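Local coordinates for 5-formaminoimidazole-4-carboxamide-1-(beta)-D-ribofuranosyl 5'-monophosphate synthetase (Methanocaldococcus jannaschii, PDB 2R7L), which catalyses the ATP- and formate-dependent formylation of the purine intermediate AICAR to FAICAR, without folates, as an ATP-grasp ligase, at residues F95-E105 and M112-S123. Residues are numbered along the deposited sequence; the frame is centred on the assembly and turned at random.
Sequences FIAYCGLDNVE and MFGNRRILRWES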
ATOM      1  N   PHE A  95     -28.160  16.648   8.090  1.00 45.59           N
ATOM      2  CA  PHE A  95     -27.841  18.063   8.008  1.00 43.47           C
ATOM      3  C   PHE A  95     -29.028  18.854   7.479  1.00 44.52           C
ATOM      4  O   PHE A  95     -29.412  19.872   8.054  1.00 43.87           O
ATOM      5  CB  PHE A  95     -26.625  18.311   7.117  1.00 37.68           C
ATOM      6  CG  PHE A  95     -26.426  19.758   6.772  1.00 32.67           C
ATOM      7  CD1 PHE A  95     -25.967  20.652   7.732  1.00 37.55           C
ATOM      8  CD2 PHE A  95     -26.716  20.229   5.505  1.00 31.95           C
ATOM      9  CE1 PHE A  95     -25.793  21.986   7.429  1.00 35.00           C
ATOM     10  CE2 PHE A  95     -26.549  21.563   5.192  1.00 36.96           C
ATOM     11  CZ  PHE A  95     -26.084  22.442   6.155  1.00 38.58           C
ATOM     12  N   ILE A  96     -29.591  18.388   6.370  1.00 43.15           N
ATOM     13  CA  ILE A  96     -30.751  19.032   5.781  1.00 45.87           C
ATOM     14  C   ILE A  96     -31.918  19.053   6.770  1.00 49.73           C
ATOM     15  O   ILE A  96     -32.639  20.046   6.871  1.00 52.36           O
ATOM     16  CB  ILE A  96     -31.147  18.349   4.468  1.00 44.53           C
ATOM     17  CG1 ILE A  96     -29.975  18.411   3.489  1.00 40.77           C
ATOM     18  CG2 ILE A  96     -32.376  19.012   3.868  1.00 43.42           C
ATOM     19  CD1 ILE A  96     -30.166  17.584   2.232  1.00 43.12           C
ATOM     20  N   ALA A  97     -32.073  17.970   7.526  1.00 47.13           N
ATOM     21  CA  ALA A  97     -33.140  17.871   8.516  1.00 46.96           C
ATOM     22  C   ALA A  97     -32.953  18.832   9.683  1.00 47.49           C
ATOM     23  O   ALA A  97     -33.862  19.590  10.015  1.00 45.01           O
ATOM     24  CB  ALA A  97     -33.273  16.441   9.026  1.00 38.10           C
ATOM     25  N   TYR A  98     -31.781  18.790  10.313  1.00 45.02           N
ATOM     26  CA  TYR A  98     -31.521  19.604  11.501  1.00 44.56           C
ATOM     27  C   TYR A  98     -31.415  21.094  11.176  1.00 50.06           C
ATOM     28  O   TYR A  98     -31.758  21.945  11.997  1.00 53.83           O
ATOM     29  CB  TYR A  98     -30.245  19.149  12.197  1.00 51.22           C
ATOM     30  CG  TYR A  98     -30.409  17.994  13.158  1.00 50.34           C
ATOM     31  CD1 TYR A  98     -29.787  16.773  12.921  1.00 50.12           C
ATOM     32  CD2 TYR A  98     -31.161  18.130  14.317  1.00 47.41           C
ATOM     33  CE1 TYR A  98     -29.917  15.719  13.804  1.00 49.19           C
ATOM     34  CE2 TYR A  98     -31.298  17.079  15.207  1.00 50.12           C
ATOM     35  CZ  TYR A  98     -30.674  15.876  14.943  1.00 51.64           C
ATOM     36  OH  TYR A  98     -30.803  14.827  15.821  1.00 57.29           O
ATOM     37  N   CYS A  99     -30.926  21.403   9.982  1.00 48.89           N
ATOM     38  CA  CYS A  99     -30.782  22.785   9.551  1.00 56.10           C
ATOM     39  C   CYS A  99     -32.133  23.335   9.099  1.00 57.25           C
ATOM     40  O   CYS A  99     -32.493  24.466   9.422  1.00 59.10           O
ATOM     41  CB  CYS A  99     -29.763  22.875   8.409  1.00 56.72           C
ATOM     42  SG  CYS A  99     -29.406  24.541   7.797  1.00 54.73           S
ATOM     43  N   GLY A 100     -32.867  22.512   8.356  1.00 51.88           N
ATOM     44  CA  GLY A 100     -34.141  22.895   7.780  1.00 36.13           C
ATOM     45  C   GLY A 100     -33.983  23.147   6.302  1.00 38.76           C
ATOM     46  O   GLY A 100     -33.233  24.028   5.899  1.00 44.89           O
ATOM     47  N   LEU A 101     -34.686  22.374   5.487  1.00 38.94           N
ATOM     48  CA  LEU A 101     -34.547  22.471   4.035  1.00 45.82           C
ATOM     49  C   LEU A 101     -34.818  23.877   3.496  1.00 53.00           C
ATOM     50  O   LEU A 101     -34.260  24.278   2.471  1.00 53.45           O
ATOM     51  CB  LEU A 101     -35.444  21.449   3.336  1.00 43.53           C
ATOM     52  CG  LEU A 101     -35.463  21.525   1.809  1.00 42.70           C
ATOM     53  CD1 LEU A 101     -34.071  21.283   1.221  1.00 42.02           C
ATOM     54  CD2 LEU A 101     -36.469  20.544   1.236  1.00 48.81           C
ATOM     55  N   ASP A 102     -35.678  24.623   4.179  1.00 57.66           N
ATOM     56  CA  ASP A 102     -35.963  25.989   3.760  1.00 58.49           C
ATOM     57  C   ASP A 102     -34.803  26.904   4.128  1.00 53.31           C
ATOM     58  O   ASP A 102     -34.346  27.694   3.304  1.00 46.70           O
ATOM     59  CB  ASP A 102     -37.282  26.485   4.354  1.00 69.34           C
ATOM     60  CG  ASP A 102     -38.487  26.044   3.538  1.00 78.64           C
ATOM     61  OD1 ASP A 102     -38.311  25.709   2.345  1.00 83.75           O
ATOM     62  OD2 ASP A 102     -39.609  26.033   4.084  1.00 84.72           O
ATOM     63  N   ASN A 103     -34.323  26.781   5.363  1.00 47.97           N
ATOM     64  CA  ASN A 103     -33.099  27.450   5.780  1.00 50.90           C
ATOM     65  C   ASN A 103     -31.913  27.103   4.875  1.00 52.24           C
ATOM     66  O   ASN A 103     -31.036  27.933   4.658  1.00 57.65           O
ATOM     67  CB  ASN A 103     -32.757  27.092   7.224  1.00 52.08           C
ATOM     68  CG  ASN A 103     -33.764  27.638   8.217  1.00 57.26           C
ATOM     69  OD1 ASN A 103     -34.481  28.600   7.933  1.00 60.90           O
ATOM     70  ND2 ASN A 103     -33.818  27.029   9.397  1.00 56.50           N
ATOM     71  N   VAL A 104     -31.889  25.880   4.347  1.00 52.12           N
ATOM     72  CA  VAL A 104     -30.808  25.448   3.464  1.00 45.90           C
ATOM     73  C   VAL A 104     -30.897  26.143   2.111  1.00 52.49           C
ATOM     74  O   VAL A 104     -29.876  26.477   1.510  1.00 58.70           O
ATOM     75  CB  VAL A 104     -30.803  23.912   3.240  1.00 42.64           C
ATOM     76  CG1 VAL A 104     -29.831  23.539   2.134  1.00 45.37           C
ATOM     77  CG2 VAL A 104     -30.450  23.170   4.520  1.00 40.76           C
ATOM     78  N   GLU A 105     -32.115  26.367   1.632  1.00 50.98           N
ATOM     79  CA  GLU A 105     -32.307  26.904   0.283  1.00 49.58           C
ATOM     80  C   GLU A 105     -32.061  28.409   0.183  1.00 45.56           C
ATOM     81  O   GLU A 105     -31.733  28.906  -0.895  1.00 45.39           O
ATOM     82  CB  GLU A 105     -33.704  26.574  -0.253  1.00 50.21           C
ATOM     83  CG  GLU A 105     -34.006  25.088  -0.378  1.00 55.14           C
ATOM     84  CD  GLU A 105     -33.231  24.418  -1.494  1.00 57.69           C
ATOM     85  OE1 GLU A 105     -33.045  25.047  -2.555  1.00 65.15           O
ATOM     86  OE2 GLU A 105     -32.813  23.256  -1.313  1.00 59.20           O
ATOM     87  N   MET A 112     -21.450  25.001  -0.623  1.00 41.17           N
ATOM     88  CA  MET A 112     -21.964  23.660  -0.369  1.00 44.47           C
ATOM     89  C   MET A 112     -21.712  22.795  -1.581  1.00 35.26           C
ATOM     90  O   MET A 112     -22.007  23.201  -2.699  1.00 39.16           O
ATOM     91  CB  MET A 112     -23.465  23.711  -0.072  1.00 44.78           C
ATOM     92  CG  MET A 112     -23.901  22.850   1.108  1.00 53.42           C
ATOM     93  SD  MET A 112     -25.693  22.856   1.365  1.00 57.36           S
ATOM     94  CE  MET A 112     -26.230  22.261  -0.246  1.00 53.73           C
ATOM     95  N   PHE A 113     -21.151  21.609  -1.365  1.00 33.69           N
ATOM     96  CA  PHE A 113     -20.927  20.681  -2.466  1.00 31.90           C
ATOM     97  C   PHE A 113     -22.268  20.135  -2.960  1.00 38.48           C
ATOM     98  O   PHE A 113     -23.087  19.684  -2.165  1.00 35.48           O
ATOM     99  CB  PHE A 113     -20.016  19.530  -2.022  1.00 30.94           C
ATOM    100  CG  PHE A 113     -19.697  18.558  -3.121  1.00 31.97           C
ATOM    101  CD1 PHE A 113     -18.693  18.832  -4.038  1.00 30.17           C
ATOM    102  CD2 PHE A 113     -20.405  17.374  -3.245  1.00 30.78           C
ATOM    103  CE1 PHE A 113     -18.397  17.941  -5.057  1.00 31.51           C
ATOM    104  CE2 PHE A 113     -20.117  16.480  -4.262  1.00 32.21           C
ATOM    105  CZ  PHE A 113     -19.104  16.759  -5.166  1.00 34.26           C
ATOM    106  N   GLY A 114     -22.487  20.181  -4.271  1.00 38.49           N
ATOM    107  CA  GLY A 114     -23.728  19.689  -4.857  1.00 45.16           C
ATOM    108  C   GLY A 114     -24.639  20.761  -5.441  1.00 49.13           C
ATOM    109  O   GLY A 114     -24.304  21.950  -5.444  1.00 42.15           O
ATOM    110  N   ASN A 115     -25.794  20.328  -5.943  1.00 46.47           N
ATOM    111  CA  ASN A 115     -26.782  21.230  -6.529  1.00 42.97           C
ATOM    112  C   ASN A 115     -27.854  21.562  -5.498  1.00 45.37           C
ATOM    113  O   ASN A 115     -28.732  20.754  -5.216  1.00 48.12           O
ATOM    114  CB  ASN A 115     -27.394  20.617  -7.797  1.00 41.94           C
ATOM    115  CG  ASN A 115     -28.547  21.440  -8.351  1.00 42.37           C
ATOM    116  OD1 ASN A 115     -28.946  22.435  -7.759  1.00 42.98           O
ATOM    117  ND2 ASN A 115     -29.087  21.022  -9.494  1.00 34.04           N
ATOM    118  N   ARG A 116     -27.757  22.761  -4.937  1.00 45.42           N
ATOM    119  CA  ARG A 116     -28.600  23.208  -3.834  1.00 46.42           C
ATOM    120  C   ARG A 116     -30.097  23.172  -4.150  1.00 54.02           C
ATOM    121  O   ARG A 116     -30.908  22.840  -3.287  1.00 51.47           O
ATOM    122  CB  ARG A 116     -28.209  24.636  -3.465  1.00 46.37           C
ATOM    123  CG  ARG A 116     -28.511  25.036  -2.052  1.00 42.69           C
ATOM    124  CD  ARG A 116     -28.156  26.492  -1.864  1.00 49.08           C
ATOM    125  NE  ARG A 116     -27.825  26.799  -0.479  1.00 52.12           N
ATOM    126  CZ  ARG A 116     -26.592  27.009  -0.036  1.00 52.28           C
ATOM    127  NH1 ARG A 116     -25.563  26.951  -0.875  1.00 54.98           N
ATOM    128  NH2 ARG A 116     -26.388  27.284   1.245  1.00 53.24           N
ATOM    129  N   ARG A 117     -30.453  23.531  -5.379  1.00 54.09           N
ATOM    130  CA  ARG A 117     -31.853  23.604  -5.787  1.00 59.43           C
ATOM    131  C   ARG A 117     -32.509  22.220  -5.795  1.00 57.79           C
ATOM    132  O   ARG A 117     -33.688  22.077  -5.473  1.00 53.68           O
ATOM    133  CB  ARG A 117     -31.977  24.237  -7.179  1.00 63.19           C
ATOM    134  CG  ARG A 117     -31.446  25.666  -7.308  1.00 73.74           C
ATOM    135  CD  ARG A 117     -32.377  26.705  -6.679  1.00 78.50           C
ATOM    136  NE  ARG A 117     -31.953  27.080  -5.331  1.00 83.72           N
ATOM    137  CZ  ARG A 117     -32.577  27.970  -4.563  1.00 87.87           C
ATOM    138  NH1 ARG A 117     -33.667  28.590  -5.000  1.00 87.68           N
ATOM    139  NH2 ARG A 117     -32.107  28.239  -3.350  1.00 87.38           N
ATOM    140  N   ILE A 118     -31.732  21.202  -6.152  1.00 50.90           N
ATOM    141  CA  ILE A 118     -32.278  19.871  -6.383  1.00 41.40           C
ATOM    142  C   ILE A 118     -32.572  19.106  -5.096  1.00 41.34           C
ATOM    143  O   ILE A 118     -33.191  18.047  -5.123  1.00 41.37           O
ATOM    144  CB  ILE A 118     -31.379  19.044  -7.327  1.00 46.60           C
ATOM    145  CG1 ILE A 118     -32.219  18.030  -8.100  1.00 45.43           C
ATOM    146  CG2 ILE A 118     -30.236  18.382  -6.562  1.00 43.38           C
ATOM    147  CD1 ILE A 118     -31.425  17.174  -9.036  1.00 41.49           C
ATOM    148  N   LEU A 119     -32.156  19.654  -3.962  1.00 35.47           N
ATOM    149  CA  LEU A 119     -32.434  19.019  -2.686  1.00 41.00           C
ATOM    150  C   LEU A 119     -33.934  19.040  -2.398  1.00 47.33           C
ATOM    151  O   LEU A 119     -34.434  18.268  -1.579  1.00 41.53           O
ATOM    152  CB  LEU A 119     -31.660  19.709  -1.557  1.00 39.52           C
ATOM    153  CG  LEU A 119     -30.123  19.659  -1.622  1.00 44.65           C
ATOM    154  CD1 LEU A 119     -29.514  20.319  -0.394  1.00 36.22           C
ATOM    155  CD2 LEU A 119     -29.614  18.233  -1.767  1.00 35.32           C
ATOM    156  N   ARG A 120     -34.641  19.932  -3.079  1.00 46.52           N
ATOM    157  CA  ARG A 120     -36.073  20.079  -2.887  1.00 49.44           C
ATOM    158  C   ARG A 120     -36.814  19.005  -3.674  1.00 49.01           C
ATOM    159  O   ARG A 120     -37.883  18.555  -3.276  1.00 51.01           O
ATOM    160  CB  ARG A 120     -36.528  21.471  -3.318  1.00 48.36           C
ATOM    161  CG  ARG A 120     -37.721  21.966  -2.540  1.00 51.09           C
ATOM    162  CD  ARG A 120     -38.105  23.369  -2.933  1.00 49.88           C
ATOM    163  NE  ARG A 120     -37.643  24.395  -1.997  1.00 47.49           N
ATOM    164  CZ  ARG A 120     -37.869  24.386  -0.687  1.00 38.21           C
ATOM    165  NH1 ARG A 120     -37.424  25.383   0.064  1.00 46.35           N
ATOM    166  NH2 ARG A 120     -38.524  23.381  -0.121  1.00 38.88           N
ATOM    167  N   TRP A 121     -36.226  18.583  -4.785  1.00 45.91           N
ATOM    168  CA  TRP A 121     -36.804  17.524  -5.594  1.00 48.69           C
ATOM    169  C   TRP A 121     -36.675  16.137  -4.959  1.00 53.94           C
ATOM    170  O   TRP A 121     -37.240  15.165  -5.460  1.00 54.10           O
ATOM    171  CB  TRP A 121     -36.185  17.536  -6.987  1.00 45.18           C
ATOM    172  CG  TRP A 121     -36.688  18.661  -7.835  1.00 48.01           C
ATOM    173  CD1 TRP A 121     -36.578  20.001  -7.578  1.00 47.68           C
ATOM    174  CD2 TRP A 121     -37.392  18.547  -9.076  1.00 44.55           C
ATOM    175  NE1 TRP A 121     -37.167  20.724  -8.588  1.00 47.58           N
ATOM    176  CE2 TRP A 121     -37.675  19.855  -9.518  1.00 45.64           C
ATOM    177  CE3 TRP A 121     -37.808  17.463  -9.858  1.00 45.52           C
ATOM    178  CZ2 TRP A 121     -38.356  20.108 -10.707  1.00 48.00           C
ATOM    179  CZ3 TRP A 121     -38.481  17.714 -11.040  1.00 47.55           C
ATOM    180  CH2 TRP A 121     -38.749  19.026 -11.453  1.00 48.56           C
ATOM    181  N   GLU A 122     -35.937  16.048  -3.855  1.00 53.16           N
ATOM    182  CA  GLU A 122     -35.792  14.778  -3.143  1.00 55.86           C
ATOM    183  C   GLU A 122     -36.703  14.760  -1.926  1.00 50.07           C
ATOM    184  O   GLU A 122     -36.949  13.714  -1.336  1.00 53.28           O
ATOM    185  CB  GLU A 122     -34.337  14.540  -2.709  1.00 52.30           C
ATOM    186  CG  GLU A 122     -33.893  15.398  -1.522  1.00 53.53           C
ATOM    187  CD  GLU A 122     -32.587  14.935  -0.885  1.00 54.16           C
ATOM    188  OE1 GLU A 122     -32.169  15.560   0.115  1.00 54.19           O
ATOM    189  OE2 GLU A 122     -31.983  13.953  -1.375  1.00 43.80           O
ATOM    190  N   SER A 123     -37.200  15.932  -1.554  1.00 54.74           N
ATOM    191  CA  SER A 123     -38.030  16.066  -0.367  1.00 59.24           C
ATOM    192  C   SER A 123     -39.503  15.895  -0.706  1.00 59.05           C
ATOM    193  O   SER A 123     -40.287  15.449   0.125  1.00 57.09           O
ATOM    194  CB  SER A 123     -37.815  17.436   0.274  1.00 64.90           C
ATOM    195  OG  SER A 123     -38.204  18.468  -0.620  1.00 66.13           O
TER
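R116 reaches V104 with an extended chain, and the edge of its guanidinium faces V104 O. NE donates to V104 O at 2.9 Å, and the N-H...O angle of 165° makes the bond nearly straight. The oxygen lies close to the guanidinium plane. NH1 of the same group forms a salt bridge with the terminal carboxylate of S361, so R116 ties helix 101-106 to the C-terminus. With an alanine at R116, V104 O is likely to lose this donor and the S361 carboxylate this positive partner. R120 bends at chi3 (-101°) and crosses D102 at about a right angle. Its NH1 meets D102 OD1 at the guanidinium edge in a salt bridge. The modelled 2.5 Å is unusually short, so the exact length is doubtful. The two charged planes are turned 51° apart. The contact lies in the Rossmann-like N-terminal domain. It packs helices 93-99 and 101-106 against the connection to helix 125-135. Here L119 CD1 touches I96 CD1, 3.8 Å away, and V104 CG1; L119 crosses V104 at about a right angle. L101 lays CD1 beside L119 CB, while its CD2 touches S123 OG. M112 SD sits obliquely to the F95 ring, 4.1 Å from CE2, a Met-aromatic contact. E105 is bent at chi2. Its OE1 lies over one face of the R117 guanidinium, 3.4 Å from NH2. No N-H points at it, so any attraction is probably between charges only. E122 OE1 touches I96 CD1 but is bound by R314, and its OE2 by A313 N.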